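Local structure of pyridoxamine 5'-phosphate oxidase-related, FMN-binding (Mycobacterium smegmatis, 3F7E) at residues Val2-Gly7 / Arg75-Arg80; Leu43-Thr48 / Val63-Ile68; Gln52-Ile57 / Asp115-Val120. The protein is probably a reductase that uses coenzyme F420, of a split-barrel family related to the FMN-binding pyridoxamine 5'-phosphate oxidases. All coordinates share one frame; numbering follows the deposited sequence. Where two conformers were deposited one is given.

Interaction 1: residues Val2-Gly7 / Arg75-Arg80; sequences VAVPEG and RYLEVR
Leu77 points from its strand toward the loop residues Val4 and Pro5, and Arg75 reaches across to Gly7. The contact packs the N-terminal loop, which leads into helix 9-13, on strand 76-88 of the split beta-barrel that is known in this family. Val4 to Gly7 run nearly antiparallel to Arg75 to Leu77. The two backbones stay about 9.0 Å apart, measured between Pro5 CA and Leu77 CA, so contact is made by side chains, apart from the carbonyl O of Gly7, and the loop adds no strand to the sheet.

Leu77 divides its two methyl branches between two partners. Its CD2 meets Val4 CG1 at 4.3 Å. Its CD1 approaches the CG corner of the Pro5 ring, also 4.3 Å from Pro5 CG. These are loose apolar touches. Leu11 and Leu12 of helix 9-13 also pack on Leu77, which is buried, and Phe126 of strand 116-127 touches Pro5.

The polar end of the contact is different in kind. The Arg75 side chain leaves its backbone with CG anti to the backbone N (chi1 179°) and stays extended from CG to NE. This carries the guanidinium group out to the end of the loop, just before the helix. There it meets Gly7 O edge-on. Tyr8 makes a cation-pi contact with the same arginine, and Ser10 OG forms weak hydrogen bonds with both Arg75 NH2 and Gly7 O. The direct bond runs from Arg75 NH2 to Gly7 O over 2.9 Å, with an N-H...O angle of 157°, and lies in the plane of both the guanidinium and the carbonyl group.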
# COMPACT_ATOMS: atom_id res chain seq x y z
N VAL A 2 10.26 7.08 -17.84
CA VAL A 2 9.14 6.11 -17.99
C VAL A 2 7.81 6.86 -18.06
O VAL A 2 7.49 7.65 -17.18
CB VAL A 2 9.12 5.10 -16.82
CG1 VAL A 2 8.89 5.81 -15.51
CG2 VAL A 2 8.06 4.04 -17.05
N ALA A 3 7.03 6.61 -19.11
CA ALA A 3 5.78 7.35 -19.29
C ALA A 3 4.64 6.81 -18.42
O ALA A 3 4.48 5.59 -18.34
CB ALA A 3 5.39 7.37 -20.76
N VAL A 4 3.87 7.71 -17.78
CA VAL A 4 2.56 7.39 -17.12
C VAL A 4 1.74 6.79 -18.26
O VAL A 4 1.54 7.47 -19.27
CB VAL A 4 1.95 8.58 -16.40
CG1 VAL A 4 0.81 8.10 -15.52
CG2 VAL A 4 3.01 9.25 -15.53
N PRO A 5 1.06 5.66 -18.05
CA PRO A 5 -0.13 5.32 -18.84
C PRO A 5 -1.25 6.30 -19.09
O PRO A 5 -1.53 7.11 -18.22
CB PRO A 5 -0.74 4.10 -18.10
CG PRO A 5 0.28 3.64 -17.14
CD PRO A 5 1.22 4.77 -16.89
N GLU A 6 -1.85 6.26 -20.28
CA GLU A 6 -2.11 7.45 -21.06
C GLU A 6 -3.43 7.66 -20.30
O GLU A 6 -4.22 6.71 -20.15
CB GLU A 6 -2.40 7.05 -22.52
CG GLU A 6 -2.90 8.13 -23.51
CD GLU A 6 -2.95 7.61 -24.97
OE1 GLU A 6 -2.85 8.41 -25.92
OE2 GLU A 6 -3.08 6.38 -25.17
N GLY A 7 -3.64 8.84 -19.75
CA GLY A 7 -4.88 9.11 -19.01
C GLY A 7 -4.97 8.70 -17.54
O GLY A 7 -6.06 8.79 -16.96
N ARG A 75 -10.36 1.75 -10.95
CA ARG A 75 -9.40 2.74 -11.45
C ARG A 75 -8.26 2.92 -10.42
O ARG A 75 -8.52 3.39 -9.31
CB ARG A 75 -10.13 4.05 -11.63
CG ARG A 75 -9.22 5.08 -12.10
CD ARG A 75 -10.02 6.24 -12.60
NE ARG A 75 -9.14 7.29 -13.09
CZ ARG A 75 -8.60 7.32 -14.31
NH1 ARG A 75 -8.89 6.39 -15.22
NH2 ARG A 75 -7.79 8.31 -14.66
N TYR A 76 -7.02 2.57 -10.79
CA TYR A 76 -5.92 2.57 -9.83
C TYR A 76 -4.59 2.72 -10.55
O TYR A 76 -4.53 2.52 -11.79
CB TYR A 76 -5.94 1.29 -9.00
CG TYR A 76 -5.71 0.03 -9.78
CD1 TYR A 76 -4.42 -0.39 -10.11
CD2 TYR A 76 -6.78 -0.80 -10.13
CE1 TYR A 76 -4.19 -1.57 -10.81
CE2 TYR A 76 -6.56 -1.99 -10.83
CZ TYR A 76 -5.26 -2.36 -11.15
OH TYR A 76 -5.05 -3.54 -11.83
N LEU A 77 -3.53 2.95 -9.77
CA LEU A 77 -2.19 3.12 -10.41
C LEU A 77 -1.18 2.64 -9.39
O LEU A 77 -1.18 3.09 -8.24
CB LEU A 77 -1.90 4.56 -10.84
CG LEU A 77 -0.60 4.78 -11.61
CD1 LEU A 77 -0.65 4.06 -12.96
CD2 LEU A 77 -0.35 6.25 -11.86
N GLU A 78 -0.32 1.74 -9.87
CA GLU A 78 0.81 1.21 -9.09
C GLU A 78 2.09 1.74 -9.70
O GLU A 78 2.34 1.55 -10.89
CB GLU A 78 0.81 -0.33 -9.14
CG GLU A 78 -0.45 -0.95 -8.57
CD GLU A 78 -0.65 -2.37 -8.98
OE1 GLU A 78 0.28 -2.94 -9.58
OE2 GLU A 78 -1.74 -2.94 -8.70
N VAL A 79 2.92 2.41 -8.88
CA VAL A 79 4.16 3.03 -9.34
C VAL A 79 5.36 2.38 -8.66
O VAL A 79 5.49 2.50 -7.46
CB VAL A 79 4.20 4.55 -9.00
CG1 VAL A 79 5.44 5.24 -9.64
CG2 VAL A 79 2.90 5.27 -9.45
N ARG A 80 6.25 1.73 -9.39
CA ARG A 80 7.52 1.27 -8.79
C ARG A 80 8.58 2.31 -9.11
O ARG A 80 8.48 3.01 -10.13
CB ARG A 80 7.89 -0.11 -9.31
CG ARG A 80 6.95 -1.20 -8.80
CD ARG A 80 6.85 -2.37 -9.78
NE ARG A 80 8.16 -2.93 -10.03
CZ ARG A 80 8.53 -3.48 -11.19
NH1 ARG A 80 9.77 -3.94 -11.32
NH2 ARG A 80 7.67 -3.57 -12.23

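Interaction 2: residues Leu43-Thr48 / Val63-Ile68; sequences LRFTHT and VAMSVI
The selenium of Met65, a selenomethionine, meets the Phe45 ring at its edge and not over its face. Met65 SE lies 4.8 Å from the ring centroid and 82° off the ring normal, almost in the ring plane. It sits beside the CE2-CZ edge, 3.7 Å from Phe45 CZ and 3.8 Å from Phe45 CE2. This is a Met-aromatic contact of the edge type, in which the ring presents its C-H rim to the selenium.

The Met65 chain is extended through its first two torsions, with CG anti to the backbone N (chi1 -171°). It bends only at the last one (chi3 80°). The extended part carries the selenium away from the strand to the edge of the ring. The bend turns the terminal methyl away from Phe45 and over to Leu43. Met65 CE then sits near both branches of that leucine, 4.1 Å from Leu43 CD2 and 4.2 Å from Leu43 CD1. One side chain thus serves two residues of the facing strand, selenium to the ring and methyl to the leucine fork.

Strands 43-48 and 62-68 are not neighbours in the antiparallel sheet. Strands 116-127 and 76-88 come between them. The sheet curls into the split beta-barrel of this family, and the two strands face each other across its interior. Their nearest CA atoms, those of Leu43 and Met65, are 9.7 Å apart, and no hydrogen bond joins the segments.

All three residues are buried near the centre of the chain. Phe36 from a loop packs on each of them. Leu20 of strand 18-23 also touches Phe45, and Val79 of strand 76-88 touches Leu43.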
# COMPACT_ATOMS: atom_id res chain seq x y z
N LEU A 43 8.01 11.74 -7.65
CA LEU A 43 7.16 11.76 -6.44
C LEU A 43 8.00 12.26 -5.27
O LEU A 43 9.18 11.91 -5.16
CB LEU A 43 6.68 10.34 -6.11
CG LEU A 43 5.69 9.74 -7.12
CD1 LEU A 43 5.65 8.20 -7.02
CD2 LEU A 43 4.29 10.36 -6.95
N ARG A 44 7.40 13.05 -4.39
CA ARG A 44 8.08 13.50 -3.17
C ARG A 44 7.22 13.17 -1.94
O ARG A 44 5.98 13.32 -1.99
CB ARG A 44 8.36 15.00 -3.23
CG ARG A 44 9.45 15.36 -4.21
CD ARG A 44 9.69 16.89 -4.24
NE ARG A 44 10.88 17.27 -5.01
CZ ARG A 44 10.88 17.47 -6.32
NH1 ARG A 44 9.76 17.37 -7.02
NH2 ARG A 44 12.01 17.76 -6.94
N PHE A 45 7.90 12.75 -0.88
CA PHE A 45 7.28 12.37 0.40
C PHE A 45 7.99 13.08 1.55
O PHE A 45 9.16 13.42 1.43
CB PHE A 45 7.41 10.86 0.64
CG PHE A 45 6.89 10.02 -0.50
CD1 PHE A 45 7.70 9.69 -1.61
CD2 PHE A 45 5.58 9.57 -0.48
CE1 PHE A 45 7.20 8.92 -2.65
CE2 PHE A 45 5.08 8.81 -1.51
CZ PHE A 45 5.88 8.49 -2.60
N THR A 46 7.27 13.26 2.67
CA THR A 46 7.88 13.77 3.88
C THR A 46 8.15 12.58 4.81
O THR A 46 7.30 11.73 5.02
CB THR A 46 7.00 14.84 4.58
OG1 THR A 46 7.64 15.27 5.79
CG2 THR A 46 5.59 14.33 4.93
N HIS A 47 9.38 12.53 5.34
CA HIS A 47 9.82 11.47 6.28
C HIS A 47 10.66 12.16 7.36
O HIS A 47 11.10 13.30 7.22
CB HIS A 47 10.76 10.43 5.59
CG HIS A 47 10.09 9.39 4.72
ND1 HIS A 47 9.37 9.69 3.58
CD2 HIS A 47 10.09 8.04 4.81
CE1 HIS A 47 8.94 8.56 3.02
NE2 HIS A 47 9.37 7.55 3.75
N THR A 48 10.92 11.44 8.44
CA THR A 48 12.03 11.85 9.32
C THR A 48 13.17 10.84 9.22
O THR A 48 13.01 9.69 8.80
CB THR A 48 11.65 12.04 10.79
OG1 THR A 48 11.67 10.76 11.39
CG2 THR A 48 10.30 12.76 10.94
N VAL A 63 11.35 1.28 -4.11
CA VAL A 63 10.07 1.49 -3.46
C VAL A 63 8.92 1.20 -4.45
O VAL A 63 9.13 1.06 -5.67
CB VAL A 63 9.92 2.92 -2.90
CG1 VAL A 63 11.03 3.21 -1.93
CG2 VAL A 63 9.83 3.99 -4.02
N ALA A 64 7.70 1.13 -3.92
CA ALA A 64 6.51 0.99 -4.77
C ALA A 64 5.37 1.74 -4.09
O ALA A 64 5.28 1.74 -2.88
CB ALA A 64 6.15 -0.48 -4.97
N MSE A 65 4.49 2.37 -4.87
CA MSE A 65 3.35 3.11 -4.31
C MSE A 65 2.08 2.71 -5.03
O MSE A 65 2.03 2.63 -6.27
CB MSE A 65 3.54 4.63 -4.46
CG MSE A 65 2.51 5.44 -3.71
SE MSE A 65 2.64 7.35 -3.97
CE MSE A 65 1.74 7.46 -5.69
N SER A 66 1.04 2.46 -4.24
CA SER A 66 -0.30 2.12 -4.72
C SER A 66 -1.27 3.24 -4.39
O SER A 66 -1.41 3.66 -3.24
CB SER A 66 -0.74 0.82 -4.03
OG SER A 66 -2.13 0.58 -4.24
N VAL A 67 -2.01 3.79 -5.48
CA VAL A 67 -3.05 4.80 -5.30
C VAL A 67 -4.29 4.26 -6.00
O VAL A 67 -4.21 3.70 -7.09
CB VAL A 67 -2.57 6.23 -5.76
CG1 VAL A 67 -2.17 6.23 -7.22
CG2 VAL A 67 -3.61 7.31 -5.47
N ILE A 68 -5.43 4.38 -5.32
CA ILE A 68 -6.69 3.92 -5.87
C ILE A 68 -7.70 5.04 -5.90
O ILE A 68 -7.73 5.88 -4.99
CB ILE A 68 -7.21 2.65 -5.11
CG1 ILE A 68 -8.38 1.98 -5.85
CG2 ILE A 68 -7.57 2.97 -3.65
CD1 ILE A 68 -8.69 0.58 -5.32

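Interaction 3: residues Gln52-Ile57 / Asp115-Val120; sequences QKYRNI and DRVIIV
Ile57 and Ile119 meet tip to tip, each through its CD1 methyl. Ile57 CD1 lies 3.2 Å from Ile119 CD1, closer than usual for two carbons, so the exact separation is doubtful. The same Ile57 methyl is 3.8 Å from Ile119 CG2 and fits against the fork of that side chain. The CG1 of Ile57 stands between its backbone N and carbonyl carbon (chi1 58°), and chi2 (160°) extends the branch, which brings CD1 out from the helix toward the strand.

One turn earlier, Tyr54 touches Val117 loosely, with the CG2 methyl oblique to the ring. Tyr54 CD1 is 4.4 Å from Val117 CG2. The Tyr54 hydroxyl has a hydrogen bond with Lys58 NZ.

Here helix 52-59 packs on strand 116-127, whose alternate residues Val117 and Ile119 point toward it. The helix lies against the split beta-barrel of this family. Ile86 of strand 76-88 packs on both strand residues, and His47 of strand 43-48 does so from the other neighbouring strand.

Further out, polar side chains tie the helix together. Gln52 NE2 donates to Asn56 OD1 over 2.9 Å in a nearly straight bond (178°). Gln52 OE1 accepts from both NE and NH1 of Arg55, which approach from the same face of its amide plane. Asn56 ND2 in turn bonds to Thr22 OG1 of strand 18-23.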
# COMPACT_ATOMS: atom_id res chain seq x y z
N GLN A 52 11.92 3.73 10.89
CA GLN A 52 12.34 2.57 10.13
C GLN A 52 12.20 2.78 8.62
O GLN A 52 13.02 2.28 7.86
CB GLN A 52 11.56 1.31 10.55
CG GLN A 52 12.11 0.04 9.94
CD GLN A 52 13.56 -0.24 10.34
OE1 GLN A 52 13.92 -0.16 11.52
NE2 GLN A 52 14.39 -0.58 9.35
N LYS A 53 11.15 3.48 8.20
CA LYS A 53 10.94 3.68 6.76
C LYS A 53 12.16 4.35 6.12
O LYS A 53 12.58 4.00 5.02
CB LYS A 53 9.71 4.56 6.48
CG LYS A 53 8.47 4.31 7.27
CD LYS A 53 7.54 5.51 7.14
CE LYS A 53 6.35 5.42 8.06
NZ LYS A 53 5.43 6.57 7.81
N TYR A 54 12.73 5.33 6.83
CA TYR A 54 13.96 5.97 6.37
C TYR A 54 15.14 5.02 6.31
O TYR A 54 15.86 4.96 5.31
CB TYR A 54 14.28 7.19 7.24
CG TYR A 54 15.60 7.86 6.99
CD1 TYR A 54 15.72 8.84 6.02
CD2 TYR A 54 16.73 7.53 7.73
CE1 TYR A 54 16.95 9.48 5.79
CE2 TYR A 54 17.94 8.15 7.52
CZ TYR A 54 18.06 9.12 6.55
OH TYR A 54 19.27 9.72 6.36
N ARG A 55 15.34 4.26 7.39
CA ARG A 55 16.41 3.26 7.39
C ARG A 55 16.26 2.25 6.25
O ARG A 55 17.24 1.85 5.64
CB ARG A 55 16.49 2.55 8.73
CG ARG A 55 16.86 3.48 9.84
CD ARG A 55 17.14 2.77 11.17
NE ARG A 55 15.95 2.20 11.82
CZ ARG A 55 15.13 2.87 12.63
NH1 ARG A 55 14.11 2.23 13.20
NH2 ARG A 55 15.32 4.17 12.90
N ASN A 56 15.01 1.88 5.94
CA ASN A 56 14.79 0.93 4.85
C ASN A 56 15.35 1.50 3.54
O ASN A 56 16.06 0.80 2.78
CB ASN A 56 13.29 0.64 4.65
CG ASN A 56 12.68 -0.13 5.80
OD1 ASN A 56 13.39 -0.66 6.66
ND2 ASN A 56 11.36 -0.19 5.80
N ILE A 57 15.02 2.75 3.24
CA ILE A 57 15.39 3.34 1.94
C ILE A 57 16.89 3.65 1.87
O ILE A 57 17.45 3.60 0.78
CB ILE A 57 14.51 4.57 1.58
CG1 ILE A 57 14.56 5.65 2.60
CG2 ILE A 57 13.07 4.16 1.37
CD1 ILE A 57 14.11 7.02 2.04
N ASP A 115 14.40 16.92 12.09
CA ASP A 115 14.74 15.63 11.50
C ASP A 115 13.97 15.32 10.20
O ASP A 115 14.06 14.21 9.66
CB ASP A 115 14.48 14.51 12.51
CG ASP A 115 15.27 14.70 13.78
OD1 ASP A 115 16.46 15.07 13.68
OD2 ASP A 115 14.71 14.48 14.87
N ARG A 116 13.20 16.29 9.70
CA ARG A 116 12.41 16.10 8.49
C ARG A 116 13.26 16.13 7.23
O ARG A 116 14.19 16.95 7.14
CB ARG A 116 11.28 17.15 8.41
CG ARG A 116 10.09 16.86 9.34
CD ARG A 116 9.14 15.84 8.74
NE ARG A 116 8.26 15.28 9.77
CZ ARG A 116 7.38 14.33 9.53
NH1 ARG A 116 7.18 13.87 8.30
NH2 ARG A 116 6.66 13.85 10.54
N VAL A 117 12.90 15.28 6.26
CA VAL A 117 13.54 15.25 4.96
C VAL A 117 12.46 15.13 3.89
O VAL A 117 11.30 14.77 4.16
CB VAL A 117 14.55 14.07 4.82
CG1 VAL A 117 15.75 14.23 5.78
CG2 VAL A 117 13.85 12.72 5.06
N ILE A 118 12.88 15.42 2.66
CA ILE A 118 12.09 15.20 1.45
C ILE A 118 12.68 14.00 0.75
O ILE A 118 13.87 14.00 0.42
CB ILE A 118 12.16 16.40 0.49
CG1 ILE A 118 11.95 17.74 1.23
CG2 ILE A 118 11.20 16.18 -0.67
CD1 ILE A 118 12.09 18.96 0.33
N ILE A 119 11.87 12.97 0.55
CA ILE A 119 12.31 11.76 -0.18
C ILE A 119 11.84 11.88 -1.63
O ILE A 119 10.64 12.07 -1.86
CB ILE A 119 11.70 10.47 0.45
CG1 ILE A 119 12.01 10.37 1.95
CG2 ILE A 119 12.13 9.23 -0.32
CD1 ILE A 119 13.43 10.16 2.28
N VAL A 120 12.77 11.79 -2.58
CA VAL A 120 12.48 12.02 -4.00
C VAL A 120 12.59 10.70 -4.75
O VAL A 120 13.66 10.07 -4.73
CB VAL A 120 13.47 13.05 -4.60
CG1 VAL A 120 13.07 13.35 -6.01
CG2 VAL A 120 13.50 14.30 -3.73

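From the N terminus, residues 2-7 first meet 75-80, where interaction 1 closes a long loop. Interaction 2 lies wholly within that loop and joins 43-48 to 63-68 over a short span containing helix 52-59. That helix opens interaction 3, which closes only at 115-120, so interaction 3 crosses both others. Interactions 1 and 2 meet through neighbouring strands, with backbone hydrogen bonds of Val79 with Met65 and of Leu77 with Val67. Interactions 2 and 3 meet likewise, His47 pairing with Val117 and Phe45 with Ile119. Interactions 1 and 3 lie on opposite sides of the chain's centre. Together they join the N-terminal loop and helix 52-59 to the sheet, and two of its strands to each other across the interior.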